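Long-range contacts in immunomodulatory active chitinase (Trichuris suis, PDB 6G9C), which probably binds and hydrolyses chitin as a member of glycosyl hydrolase family 18, and has immunomodulatory properties in inflammatory lung disease: residues G36-N41 with G364-T369; I270-Y275 with A352-I357; V314-S319 with G377-E382; D371-L376 with Y388-L393. One frame throughout, in Å; residues are numbered along the deposited sequence.

Interaction 1 of 4, residues G36-N41 with G364-T369; sequences GCYFTN and GAFVWT. With EDO (1,2-ethanediol), chain C.
Tyr38 reaches across to Phe366 and Trp368, and these three rings form an aromatic cluster. Its CG lies 3.4 Å from Trp368 CE3, approaching the edge of the indole, with ring planes inclined at 56°. On the other flank its CE1 comes within 3.6 Å of Phe366 CD1. Thr40 CG2 packs over one face of the indole, 4.0 Å from Trp368 CH2, and also touches Thr369 CG2. On the opposite side of the sheet, Cys37 SG meets Val367 CG2 at 3.7 Å, small apolar groups suited to a closely packed layer.

Between these two layers of side chains run two parallel strands. Gly36 N donates to Ala365 O at 2.8 Å. Gly36 O accepts from Val367 N at 2.9 Å, and Tyr38 N reaches Val367 O at 3.0 Å. A side chain on residue 36 would point to the face occupied by Phe366 and crowd its CB, so glycine suits the place. Farther out, Cys37 is disulfide-bonded to Cys62, Tyr38 stacks on Phe66, and Tyr38 OH bonds to Asp149 and Asn216.

With chi1 of 176° Trp368 swings its indole over toward Tyr38, and NE1 donates almost straight to O1 of an ethanediol, probably from the crystallisation liquor. The Trp368-Thr369 peptide is cis, as in related chitinases. Such an indole, its N-H turned to a small diol, is consistent with the sugar-binding floor of family 18 relatives.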
loop_
_atom_site.group_PDB
_atom_site.type_symbol
_atom_site.label_atom_id
_atom_site.label_comp_id
_atom_site.label_asym_id
_atom_site.label_seq_id
_atom_site.Cartn_x
_atom_site.Cartn_y
_atom_site.Cartn_z
ATOM N N GLY A 36 6.875 14.320 -12.328
ATOM C CA GLY A 36 7.612 13.815 -11.179
ATOM C C GLY A 36 7.905 14.850 -10.107
ATOM O O GLY A 36 7.944 16.048 -10.396
ATOM N N CYS A 37 8.127 14.403 -8.870
ATOM C CA CYS A 37 8.410 15.289 -7.749
ATOM C C CYS A 37 9.415 14.634 -6.827
ATOM O O CYS A 37 9.219 13.482 -6.440
ATOM C CB CYS A 37 7.146 15.591 -6.926
ATOM S SG CYS A 37 5.794 16.306 -7.860
ATOM N N TYR A 38 10.427 15.383 -6.402
ATOM C CA TYR A 38 11.361 14.878 -5.400
ATOM C C TYR A 38 10.907 15.245 -3.988
ATOM O O TYR A 38 10.656 16.418 -3.681
ATOM C CB TYR A 38 12.767 15.412 -5.635
ATOM C CG TYR A 38 13.518 14.641 -6.703
ATOM C CD1 TYR A 38 13.290 14.895 -8.050
ATOM C CD2 TYR A 38 14.412 13.630 -6.363
ATOM C CE1 TYR A 38 13.968 14.168 -9.041
ATOM C CE2 TYR A 38 15.102 12.910 -7.349
ATOM C CZ TYR A 38 14.856 13.182 -8.685
ATOM O OH TYR A 38 15.504 12.485 -9.699
ATOM N N PHE A 39 10.785 14.222 -3.145
ATOM C CA PHE A 39 10.701 14.348 -1.697
ATOM C C PHE A 39 12.113 14.280 -1.120
ATOM O O PHE A 39 12.949 13.517 -1.620
ATOM C CB PHE A 39 9.832 13.207 -1.148
ATOM C CG PHE A 39 9.749 13.155 0.354
ATOM C CD1 PHE A 39 10.696 12.463 1.097
ATOM C CD2 PHE A 39 8.709 13.789 1.015
ATOM C CE1 PHE A 39 10.615 12.416 2.474
ATOM C CE2 PHE A 39 8.622 13.749 2.397
ATOM C CZ PHE A 39 9.569 13.071 3.124
ATOM N N THR A 40 12.388 15.067 -0.070
ATOM C CA THR A 40 13.707 15.058 0.563
ATOM C C THR A 40 13.585 14.731 2.048
ATOM O O THR A 40 12.779 15.342 2.762
ATOM C CB THR A 40 14.468 16.388 0.381
ATOM O OG1 THR A 40 13.814 17.438 1.112
ATOM C CG2 THR A 40 14.566 16.770 -1.100
ATOM N N ASN A 41 14.415 13.793 2.521
ATOM C CA ASN A 41 14.266 13.312 3.892
ATOM C C ASN A 41 14.979 14.199 4.928
ATOM O O ASN A 41 15.045 13.820 6.108
ATOM C CB ASN A 41 14.722 11.836 4.006
ATOM C CG ASN A 41 16.167 11.615 3.607
ATOM O OD1 ASN A 41 16.896 12.558 3.326
ATOM N ND2 ASN A 41 16.597 10.342 3.591
ATOM N N GLY A 364 8.065 15.198 -20.247
ATOM C CA GLY A 364 7.295 15.692 -19.118
ATOM C C GLY A 364 8.154 16.619 -18.278
ATOM O O GLY A 364 9.109 17.225 -18.776
ATOM N N ALA A 365 7.812 16.688 -16.995
ATOM C CA ALA A 365 8.505 17.574 -16.071
ATOM C C ALA A 365 8.674 16.879 -14.735
ATOM O O ALA A 365 7.922 15.963 -14.382
ATOM C CB ALA A 365 7.734 18.895 -15.868
ATOM N N PHE A 366 9.674 17.336 -13.989
ATOM C CA PHE A 366 9.809 16.971 -12.591
ATOM C C PHE A 366 10.230 18.208 -11.813
ATOM O O PHE A 366 10.821 19.140 -12.374
ATOM C CB PHE A 366 10.803 15.816 -12.396
ATOM C CG PHE A 366 12.257 16.219 -12.521
ATOM C CD1 PHE A 366 12.970 16.654 -11.408
ATOM C CD2 PHE A 366 12.915 16.137 -13.746
ATOM C CE1 PHE A 366 14.305 17.004 -11.504
ATOM C CE2 PHE A 366 14.239 16.498 -13.855
ATOM C CZ PHE A 366 14.943 16.932 -12.737
ATOM N N VAL A 367 9.899 18.230 -10.521
ATOM C CA VAL A 367 10.232 19.366 -9.667
ATOM C C VAL A 367 11.220 18.933 -8.590
ATOM O O VAL A 367 11.084 17.869 -7.972
ATOM C CB VAL A 367 8.985 20.024 -9.026
ATOM C CG1 VAL A 367 8.062 20.538 -10.102
ATOM C CG2 VAL A 367 8.248 19.035 -8.142
ATOM N N TRP A 368 12.215 19.772 -8.367
ATOM C CA TRP A 368 13.097 19.681 -7.203
ATOM C C TRP A 368 12.852 20.976 -6.425
ATOM O O TRP A 368 13.350 22.023 -6.834
ATOM C CB TRP A 368 14.572 19.530 -7.638
ATOM C CG TRP A 368 15.515 19.531 -6.478
ATOM C CD1 TRP A 368 16.050 20.620 -5.863
ATOM C CD2 TRP A 368 16.021 18.384 -5.779
ATOM N NE1 TRP A 368 16.856 20.231 -4.818
ATOM C CE2 TRP A 368 16.855 18.863 -4.744
ATOM C CE3 TRP A 368 15.848 17.007 -5.926
ATOM C CZ2 TRP A 368 17.505 18.013 -3.855
ATOM C CZ3 TRP A 368 16.492 16.159 -5.046
ATOM C CH2 TRP A 368 17.310 16.663 -4.020
ATOM N N THR A 369 12.085 20.963 -5.325
ATOM C CA THR A 369 11.542 19.823 -4.586
ATOM C C THR A 369 10.093 20.108 -4.200
ATOM O O THR A 369 9.601 21.225 -4.367
ATOM C CB THR A 369 12.266 19.585 -3.247
ATOM O OG1 THR A 369 12.023 20.717 -2.401
ATOM C CG2 THR A 369 13.769 19.410 -3.403
HETATM C C1 EDO C . 18.781 23.041 -3.823
HETATM O O1 EDO C . 18.279 21.939 -3.065
HETATM C C2 EDO C . 19.346 24.014 -2.801
HETATM O O2 EDO C . 20.460 23.446 -2.101
#

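Interaction 2 of 4, residues I270-Y275 with A352-I357; sequences IGLPTY and AKINWI
Ile270 and Leu272 point from their strand into helix 347-360, and the contact is chiefly apolar. Ile270 and Ile357 lie side by side, their chains running in opposite senses, with Ile270 CB 3.7 Å from Ile357 CD1. Ile270 CG1 touches Ile357 CG1 and also reaches the edge of the Trp356 indole at CZ3, 4.2 Å away. Leu272 divides its two methyls: CD1 lies athwart Ile354, 3.7 Å from its CG1, while CD2 lies along the aliphatic part of Lys353, 4.0 Å from CB. Branched chains suit this layer because they fill the irregular surface between strand and helix without needing polar partners.

The polar part rests on Lys353 and one water. The lysine chain runs extended beyond CG (chi2 173°), which carries NZ past Leu272 to the level of Pro273. The water donates to Gly271 O at 2.7 Å and accepts from Lys353 NZ at 3.0 Å. The ammonium group also has a salt bridge to Asp345 and a bond to Ser234 O, so its charge is probably compensated although the residue is buried.

Strand 270-273 and helix 352-357 run nearly antiparallel, their axes 10.2 Å apart. The helix leads on to strand 364-368, which pairs in parallel with strand 268-281: a beta-alpha-beta unit of the TIM barrel whose crossover carries the inserted strands and helix 311-319. Helix 251-261 packs beside Ile270 and Trp356, and helix 392-398 touches Ile354.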
loop_
_atom_site.group_PDB
_atom_site.type_symbol
_atom_site.label_atom_id
_atom_site.label_comp_id
_atom_site.label_asym_id
_atom_site.label_seq_id
_atom_site.Cartn_x
_atom_site.Cartn_y
_atom_site.Cartn_z
ATOM N N ILE A 270 11.961 17.269 -18.109
ATOM C CA ILE A 270 12.556 18.588 -17.885
ATOM C C ILE A 270 12.475 18.953 -16.405
ATOM O O ILE A 270 11.383 18.996 -15.823
ATOM C CB ILE A 270 11.860 19.655 -18.741
ATOM C CG1 ILE A 270 11.887 19.257 -20.222
ATOM C CG2 ILE A 270 12.509 21.033 -18.501
ATOM C CD1 ILE A 270 13.269 19.103 -20.787
ATOM N N GLY A 271 13.622 19.270 -15.812
ATOM C CA GLY A 271 13.657 19.612 -14.399
ATOM C C GLY A 271 13.214 21.050 -14.143
ATOM O O GLY A 271 13.588 21.980 -14.859
ATOM N N LEU A 272 12.439 21.221 -13.078
ATOM C CA LEU A 272 11.891 22.528 -12.687
ATOM C C LEU A 272 12.288 22.804 -11.243
ATOM O O LEU A 272 11.878 22.049 -10.336
ATOM C CB LEU A 272 10.364 22.576 -12.826
ATOM C CG LEU A 272 9.755 22.145 -14.160
ATOM C CD1 LEU A 272 8.247 22.111 -14.030
ATOM C CD2 LEU A 272 10.172 23.076 -15.279
ATOM N N PRO A 273 13.077 23.841 -10.972
ATOM C CA PRO A 273 13.452 24.139 -9.583
ATOM C C PRO A 273 12.365 24.939 -8.885
ATOM O O PRO A 273 11.802 25.868 -9.462
ATOM C CB PRO A 273 14.718 24.988 -9.740
ATOM C CG PRO A 273 14.544 25.664 -11.069
ATOM C CD PRO A 273 13.757 24.726 -11.939
ATOM N N THR A 274 12.088 24.598 -7.621
ATOM C CA THR A 274 11.212 25.439 -6.796
ATOM C C THR A 274 12.002 26.227 -5.763
ATOM O O THR A 274 11.403 26.838 -4.862
ATOM C CB THR A 274 10.132 24.606 -6.100
ATOM O OG1 THR A 274 10.743 23.531 -5.375
ATOM C CG2 THR A 274 9.134 24.053 -7.114
ATOM N N TYR A 275 13.332 26.211 -5.867
ATOM C CA TYR A 275 14.251 27.031 -5.094
ATOM C C TYR A 275 14.900 28.048 -6.020
ATOM O O TYR A 275 14.787 27.975 -7.251
ATOM C CB TYR A 275 15.340 26.186 -4.416
ATOM C CG TYR A 275 16.239 25.564 -5.466
ATOM C CD1 TYR A 275 15.831 24.430 -6.153
ATOM C CD2 TYR A 275 17.434 26.165 -5.834
ATOM C CE1 TYR A 275 16.621 23.867 -7.162
ATOM C CE2 TYR A 275 18.229 25.618 -6.842
ATOM C CZ TYR A 275 17.805 24.476 -7.501
ATOM O OH TYR A 275 18.566 23.946 -8.498
ATOM N N ALA A 352 5.659 29.328 -18.366
ATOM C CA ALA A 352 6.348 29.384 -19.646
ATOM C C ALA A 352 7.064 28.069 -19.930
ATOM O O ALA A 352 6.973 27.531 -21.040
ATOM C CB ALA A 352 7.326 30.559 -19.663
ATOM N N LYS A 353 7.755 27.524 -18.924
ATOM C CA LYS A 353 8.524 26.294 -19.109
ATOM C C LYS A 353 7.617 25.095 -19.383
ATOM O O LYS A 353 7.881 24.300 -20.293
ATOM C CB LYS A 353 9.390 26.042 -17.876
ATOM C CG LYS A 353 10.544 27.038 -17.751
ATOM C CD LYS A 353 11.281 26.861 -16.434
ATOM C CE LYS A 353 12.573 27.669 -16.424
ATOM N NZ LYS A 353 13.252 27.603 -15.092
ATOM N N ILE A 354 6.549 24.941 -18.595
ATOM C CA ILE A 354 5.667 23.785 -18.754
ATOM C C ILE A 354 4.891 23.862 -20.066
ATOM O O ILE A 354 4.652 22.839 -20.721
ATOM C CB ILE A 354 4.735 23.664 -17.535
ATOM C CG1 ILE A 354 5.572 23.415 -16.278
ATOM C CG2 ILE A 354 3.719 22.529 -17.721
ATOM C CD1 ILE A 354 4.780 23.424 -14.998
ATOM N N ASN A 355 4.457 25.065 -20.460
ATOM C CA ASN A 355 3.831 25.222 -21.770
ATOM C C ASN A 355 4.834 24.956 -22.885
ATOM O O ASN A 355 4.475 24.410 -23.935
ATOM C CB ASN A 355 3.234 26.623 -21.911
ATOM C CG ASN A 355 1.887 26.755 -21.230
ATOM O OD1 ASN A 355 0.990 25.934 -21.426
ATOM N ND2 ASN A 355 1.737 27.794 -20.426
ATOM N N TRP A 356 6.099 25.328 -22.670
ATOM C CA TRP A 356 7.144 25.010 -23.640
ATOM C C TRP A 356 7.348 23.496 -23.771
ATOM O O TRP A 356 7.474 22.974 -24.886
ATOM C CB TRP A 356 8.448 25.698 -23.232
ATOM C CG TRP A 356 9.614 25.333 -24.093
ATOM C CD1 TRP A 356 9.970 25.904 -25.280
ATOM C CD2 TRP A 356 10.580 24.308 -23.834
ATOM N NE1 TRP A 356 11.101 25.299 -25.776
ATOM C CE2 TRP A 356 11.497 24.318 -24.904
ATOM C CE3 TRP A 356 10.763 23.392 -22.796
ATOM C CZ2 TRP A 356 12.577 23.440 -24.970
ATOM C CZ3 TRP A 356 11.837 22.516 -22.867
ATOM C CH2 TRP A 356 12.730 22.550 -23.942
ATOM N N ILE A 357 7.394 22.779 -22.641
ATOM C CA ILE A 357 7.514 21.317 -22.673
ATOM C C ILE A 357 6.473 20.725 -23.613
ATOM O O ILE A 357 6.769 19.849 -24.437
ATOM C CB ILE A 357 7.369 20.727 -21.259
ATOM C CG1 ILE A 357 8.533 21.125 -20.358
ATOM C CG2 ILE A 357 7.260 19.194 -21.307
ATOM C CD1 ILE A 357 8.298 20.680 -18.918
HETATM O O HOH W 1 13.697 24.690 -15.270
#

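Interaction 3 of 4, residues V314-S319 with G377-E382; sequences VCQKLS and GSFCTE
Cys315 is joined covalently to Cys380, and its side chain can be followed out from the helix. CB, pointing toward the loop 377-382, lies 3.7 Å from Phe379 O and 4.3 Å from Phe379 CB. With chi1 -81° SG lies beside its own backbone N, where Cys380 SG meets it at 2.1 Å. The torsion about that sulfur-sulfur bond is 90°, the relaxed value for a disulfide, so the link brings the backbones close with little torsional strain. Cysteine suits the place because a covalent bond joins the helix to a loop that has no regular helix or strand.

One turn farther on, the Ser319 hydroxyl folds back onto the helix backbone. Its OG donates to Cys315 O (3.2 Å), while Ser319 N bonds to the same oxygen from the opposite face of the carbonyl plane. A water also donates to Cys315 O and makes a weak link to Thr381 N. At the outer margin Gln316 OE1 approaches the edge of the Phe379 ring, 3.7 Å from CE1, with amide and ring planes 73° apart. That ring also meets Tyr302 edge to face and lies near Tyr312.

The loop is held further by Asp374, whose carboxylate accepts from the backbone N-H groups of Phe379 and Cys380. Helix 311-319 rests on strand 332-337 through Leu335 and on strand 308-310 through Ile309, so the disulfide pins this small helix and its strands to the loop that follows barrel strand 364-368.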
loop_
_atom_site.group_PDB
_atom_site.type_symbol
_atom_site.label_atom_id
_atom_site.label_comp_id
_atom_site.label_asym_id
_atom_site.label_seq_id
_atom_site.Cartn_x
_atom_site.Cartn_y
_atom_site.Cartn_z
ATOM N N VAL A 314 10.966 33.416 -0.824
ATOM C CA VAL A 314 10.828 34.558 -1.730
ATOM C C VAL A 314 9.501 35.263 -1.482
ATOM O O VAL A 314 9.433 36.498 -1.435
ATOM C CB VAL A 314 10.955 34.110 -3.199
ATOM C CG1 VAL A 314 10.505 35.250 -4.142
ATOM C CG2 VAL A 314 12.397 33.638 -3.504
ATOM N N CYS A 315 8.423 34.493 -1.315
ATOM C CA CYS A 315 7.132 35.111 -1.027
ATOM C C CYS A 315 7.199 35.964 0.231
ATOM O O CYS A 315 6.658 37.080 0.266
ATOM C CB CYS A 315 6.067 34.026 -0.887
ATOM S SG CYS A 315 5.433 33.448 -2.466
ATOM N N GLN A 316 7.850 35.447 1.279
ATOM C CA GLN A 316 8.021 36.208 2.515
ATOM C C GLN A 316 8.763 37.514 2.255
ATOM O O GLN A 316 8.413 38.557 2.815
ATOM C CB GLN A 316 8.757 35.348 3.547
ATOM C CG GLN A 316 8.784 35.882 4.976
ATOM C CD GLN A 316 9.094 34.791 6.003
ATOM O OE1 GLN A 316 8.222 34.371 6.768
ATOM N NE2 GLN A 316 10.341 34.330 6.020
ATOM N N LYS A 317 9.783 37.487 1.392
ATOM C CA LYS A 317 10.520 38.720 1.108
ATOM C C LYS A 317 9.729 39.676 0.222
ATOM O O LYS A 317 9.820 40.898 0.396
ATOM C CB LYS A 317 11.873 38.384 0.472
ATOM C CG LYS A 317 12.846 37.713 1.432
ATOM C CD LYS A 317 14.198 37.493 0.773
ATOM C CE LYS A 317 15.210 36.947 1.767
ATOM N NZ LYS A 317 15.286 37.810 2.986
ATOM N N LEU A 318 8.931 39.151 -0.706
ATOM C CA LEU A 318 8.032 40.010 -1.473
ATOM C C LEU A 318 7.055 40.747 -0.560
ATOM O O LEU A 318 6.776 41.938 -0.757
ATOM C CB LEU A 318 7.274 39.170 -2.505
ATOM C CG LEU A 318 8.121 38.793 -3.719
ATOM C CD1 LEU A 318 7.386 37.797 -4.603
ATOM C CD2 LEU A 318 8.474 40.057 -4.478
ATOM N N SER A 319 6.526 40.054 0.453
ATOM C CA SER A 319 5.665 40.715 1.425
ATOM C C SER A 319 6.403 41.805 2.186
ATOM O O SER A 319 5.787 42.796 2.595
ATOM C CB SER A 319 5.093 39.689 2.400
ATOM O OG SER A 319 4.362 38.705 1.699
ATOM N N GLY A 377 0.351 26.742 1.460
ATOM C CA GLY A 377 -0.351 27.954 1.061
ATOM C C GLY A 377 -0.326 29.065 2.089
ATOM O O GLY A 377 -1.213 29.926 2.082
ATOM N N SER A 378 0.669 29.081 2.978
ATOM C CA SER A 378 0.681 30.008 4.111
ATOM C C SER A 378 1.651 31.170 3.948
ATOM O O SER A 378 1.595 32.117 4.748
ATOM C CB SER A 378 1.030 29.258 5.404
ATOM O OG SER A 378 2.401 28.866 5.394
ATOM N N PHE A 379 2.543 31.124 2.957
ATOM C CA PHE A 379 3.545 32.166 2.788
ATOM C C PHE A 379 3.208 33.174 1.697
ATOM O O PHE A 379 3.603 34.335 1.814
ATOM C CB PHE A 379 4.910 31.545 2.470
ATOM C CG PHE A 379 5.577 30.893 3.649
ATOM C CD1 PHE A 379 6.346 31.648 4.529
ATOM C CD2 PHE A 379 5.452 29.525 3.870
ATOM C CE1 PHE A 379 6.977 31.053 5.615
ATOM C CE2 PHE A 379 6.088 28.916 4.949
ATOM C CZ PHE A 379 6.845 29.685 5.827
ATOM N N CYS A 380 2.522 32.768 0.630
ATOM C CA CYS A 380 2.258 33.659 -0.493
ATOM C C CYS A 380 0.835 34.209 -0.437
ATOM O O CYS A 380 -0.104 33.521 -0.021
ATOM C CB CYS A 380 2.470 32.938 -1.826
ATOM S SG CYS A 380 4.035 32.015 -1.980
ATOM N N THR A 381 0.670 35.453 -0.891
ATOM C CA THR A 381 -0.658 36.067 -0.912
ATOM C C THR A 381 -1.269 36.157 -2.304
ATOM O O THR A 381 -2.495 36.168 -2.424
ATOM C CB THR A 381 -0.616 37.470 -0.303
ATOM O OG1 THR A 381 -0.018 38.384 -1.233
ATOM C CG2 THR A 381 0.176 37.469 0.995
ATOM N N GLU A 382 -0.456 36.201 -3.364
ATOM C CA GLU A 382 -1.002 36.447 -4.696
ATOM C C GLU A 382 -1.806 35.273 -5.245
ATOM O O GLU A 382 -2.491 35.445 -6.260
ATOM C CB GLU A 382 0.125 36.813 -5.672
ATOM C CG GLU A 382 0.640 35.643 -6.507
ATOM C CD GLU A 382 1.885 35.985 -7.311
ATOM O OE1 GLU A 382 2.724 36.733 -6.789
ATOM O OE2 GLU A 382 2.034 35.490 -8.447
HETATM O O HOH W 2 3.599 37.009 -0.961
#

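Interaction 4 of 4, residues D371-L376 with Y388-L393; sequences DYDDFL and YPLISL. With EDO (1,2-ethanediol), chain C.
The Tyr388 ring carries Phe375 CB over one face, a CH-pi contact with the carbon 3.8 Å from the ring centroid and 28° off the normal. At its edge lies Asp373 OD2. Around the Asp373 carboxylate the backbone supplies the donors. OD1 offers its syn lone pair to Leu390 N at 3.3 Å and is met from above its plane by Asp374 N. OD2 takes a bond of 2.8 Å from Ile391 N, on the syn side but 33° out of plane, and a weak one from Leu390 N. Aspartate suits the place because its two oxygens can accept several backbone N-H groups at once; with chi1 -157° the carboxylate is carried over to them. Pro389, lacking an N-H, brings CD to within 3.2 Å of OD1.

Tyr388 N also bonds to the O of Asp374, the residue at the centre of an inverse gamma turn. Tyr388 OH is held by His56 O and Tyr52, while Tyr372 OH shares an ethanediol with Trp368.

A buried carboxylate thus gathers the N-H groups of Leu390 and Ile391 and ties the loop after the last barrel strand to the segment leading into helix 392-398, in the family 18 TIM barrel.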
loop_
_atom_site.group_PDB
_atom_site.type_symbol
_atom_site.label_atom_id
_atom_site.label_comp_id
_atom_site.label_asym_id
_atom_site.label_seq_id
_atom_site.Cartn_x
_atom_site.Cartn_y
_atom_site.Cartn_z
ATOM N N ASP A 371 9.236 20.369 -1.141
ATOM C CA ASP A 371 9.266 21.116 0.107
ATOM C C ASP A 371 9.732 22.555 -0.067
ATOM O O ASP A 371 9.781 23.289 0.921
ATOM C CB ASP A 371 10.158 20.409 1.129
ATOM C CG ASP A 371 11.505 20.006 0.542
ATOM O OD1 ASP A 371 12.413 20.867 0.493
ATOM O OD2 ASP A 371 11.638 18.835 0.124
ATOM N N TYR A 372 10.056 22.979 -1.289
ATOM C CA TYR A 372 10.400 24.381 -1.512
ATOM C C TYR A 372 9.231 25.215 -2.015
ATOM O O TYR A 372 9.305 26.449 -1.982
ATOM C CB TYR A 372 11.541 24.497 -2.516
ATOM C CG TYR A 372 12.873 23.957 -2.069
ATOM C CD1 TYR A 372 13.275 23.999 -0.734
ATOM C CD2 TYR A 372 13.746 23.413 -3.003
ATOM C CE1 TYR A 372 14.542 23.507 -0.354
ATOM C CE2 TYR A 372 14.977 22.923 -2.639
ATOM C CZ TYR A 372 15.378 22.978 -1.324
ATOM O OH TYR A 372 16.628 22.478 -1.012
ATOM N N ASP A 373 8.167 24.573 -2.494
ATOM C CA ASP A 373 6.960 25.269 -2.899
ATOM C C ASP A 373 6.230 25.778 -1.655
ATOM O O ASP A 373 6.526 25.390 -0.520
ATOM C CB ASP A 373 6.070 24.316 -3.696
ATOM C CG ASP A 373 5.078 25.012 -4.618
ATOM O OD1 ASP A 373 4.921 26.256 -4.605
ATOM O OD2 ASP A 373 4.418 24.263 -5.374
ATOM N N ASP A 374 5.247 26.641 -1.873
ATOM C CA ASP A 374 4.351 27.067 -0.791
ATOM C C ASP A 374 3.357 25.934 -0.531
ATOM O O ASP A 374 2.194 25.977 -0.925
ATOM C CB ASP A 374 3.656 28.375 -1.166
ATOM C CG ASP A 374 3.001 29.091 0.033
ATOM O OD1 ASP A 374 3.398 28.865 1.201
ATOM O OD2 ASP A 374 2.084 29.912 -0.208
ATOM N N PHE A 375 3.851 24.871 0.117
ATOM C CA PHE A 375 3.053 23.647 0.205
ATOM C C PHE A 375 1.917 23.741 1.219
ATOM O O PHE A 375 0.967 22.954 1.134
ATOM C CB PHE A 375 3.943 22.432 0.516
ATOM C CG PHE A 375 4.732 22.558 1.783
ATOM C CD1 PHE A 375 5.992 23.141 1.766
ATOM C CD2 PHE A 375 4.225 22.078 2.986
ATOM C CE1 PHE A 375 6.736 23.259 2.926
ATOM C CE2 PHE A 375 4.962 22.188 4.158
ATOM C CZ PHE A 375 6.225 22.782 4.123
ATOM N N LEU A 376 1.978 24.677 2.167
ATOM C CA LEU A 376 0.830 24.928 3.034
ATOM C C LEU A 376 -0.059 26.045 2.518
ATOM O O LEU A 376 -1.130 26.275 3.089
ATOM C CB LEU A 376 1.276 25.285 4.459
ATOM C CG LEU A 376 2.155 24.297 5.235
ATOM C CD1 LEU A 376 2.411 24.842 6.644
ATOM C CD2 LEU A 376 1.551 22.891 5.285
ATOM N N TYR A 388 0.676 24.625 -3.085
ATOM C CA TYR A 388 1.525 24.238 -4.207
ATOM C C TYR A 388 1.250 25.107 -5.434
ATOM O O TYR A 388 0.872 24.581 -6.497
ATOM C CB TYR A 388 1.333 22.768 -4.544
ATOM C CG TYR A 388 1.767 21.799 -3.477
ATOM C CD1 TYR A 388 3.107 21.434 -3.360
ATOM C CD2 TYR A 388 0.828 21.219 -2.602
ATOM C CE1 TYR A 388 3.516 20.539 -2.410
ATOM C CE2 TYR A 388 1.231 20.315 -1.632
ATOM C CZ TYR A 388 2.584 19.973 -1.557
ATOM O OH TYR A 388 3.021 19.072 -0.611
ATOM N N PRO A 389 1.376 26.436 -5.330
ATOM C CA PRO A 389 1.120 27.276 -6.513
ATOM C C PRO A 389 2.043 26.945 -7.679
ATOM O O PRO A 389 1.640 27.072 -8.843
ATOM C CB PRO A 389 1.354 28.702 -5.989
ATOM C CG PRO A 389 2.296 28.521 -4.831
ATOM C CD PRO A 389 1.886 27.220 -4.194
ATOM N N LEU A 390 3.271 26.515 -7.396
ATOM C CA LEU A 390 4.196 26.155 -8.466
ATOM C C LEU A 390 3.935 24.742 -8.986
ATOM O O LEU A 390 3.731 24.540 -10.189
ATOM C CB LEU A 390 5.647 26.263 -7.981
ATOM C CG LEU A 390 6.106 27.620 -7.450
ATOM C CD1 LEU A 390 7.620 27.664 -7.334
ATOM C CD2 LEU A 390 5.604 28.719 -8.350
ATOM N N ILE A 391 3.934 23.753 -8.093
ATOM C CA ILE A 391 3.935 22.363 -8.546
ATOM C C ILE A 391 2.588 21.970 -9.158
ATOM O O ILE A 391 2.543 21.148 -10.084
ATOM C CB ILE A 391 4.365 21.450 -7.380
ATOM C CG1 ILE A 391 5.785 21.827 -6.950
ATOM C CG2 ILE A 391 4.355 19.975 -7.787
ATOM C CD1 ILE A 391 6.253 21.128 -5.711
ATOM N N SER A 392 1.477 22.578 -8.700
ATOM C CA SER A 392 0.166 22.322 -9.298
ATOM C C SER A 392 0.140 22.554 -10.801
ATOM O O SER A 392 -0.728 21.996 -11.484
ATOM C CB SER A 392 -0.921 23.229 -8.682
ATOM O OG SER A 392 -1.011 23.048 -7.287
ATOM N N LEU A 393 1.043 23.394 -11.320
ATOM C CA LEU A 393 1.019 23.733 -12.741
ATOM C C LEU A 393 1.295 22.528 -13.630
ATOM O O LEU A 393 0.906 22.539 -14.800
ATOM C CB LEU A 393 2.039 24.839 -13.033
ATOM C CG LEU A 393 1.651 26.204 -12.431
ATOM C CD1 LEU A 393 2.791 27.202 -12.544
ATOM C CD2 LEU A 393 0.407 26.740 -13.093
HETATM C C1 EDO C . 18.781 23.041 -3.823
HETATM O O1 EDO C . 18.279 21.939 -3.065
HETATM C C2 EDO C . 19.346 24.014 -2.801
HETATM O O2 EDO C . 20.460 23.446 -2.101
#

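Overall arrangement
Interactions 1 and 2 share the barrel wall: strand 364-368 lies between strands 34-40 and 268-281, so interaction 1 joins the TIM barrel's first and last strands while interaction 2 packs a helix outside the neighbouring strand. Their centres are 11 Å apart, and Phe366 O probably accepts a hydrogen bond from Leu272 N. Along the chain interaction 2 falls between the segments of interaction 1, interaction 4 follows both, and interaction 3 crosses the other three. Interaction 4 touches interaction 1 through Asp371 and Thr40, and interaction 2 through Tyr372 and Thr274. Interactions 3 and 4, centres 12 Å apart, meet through Asp374. The chain thus closes its barrel, then fastens the segment after the last strand to barrel and inserted helix.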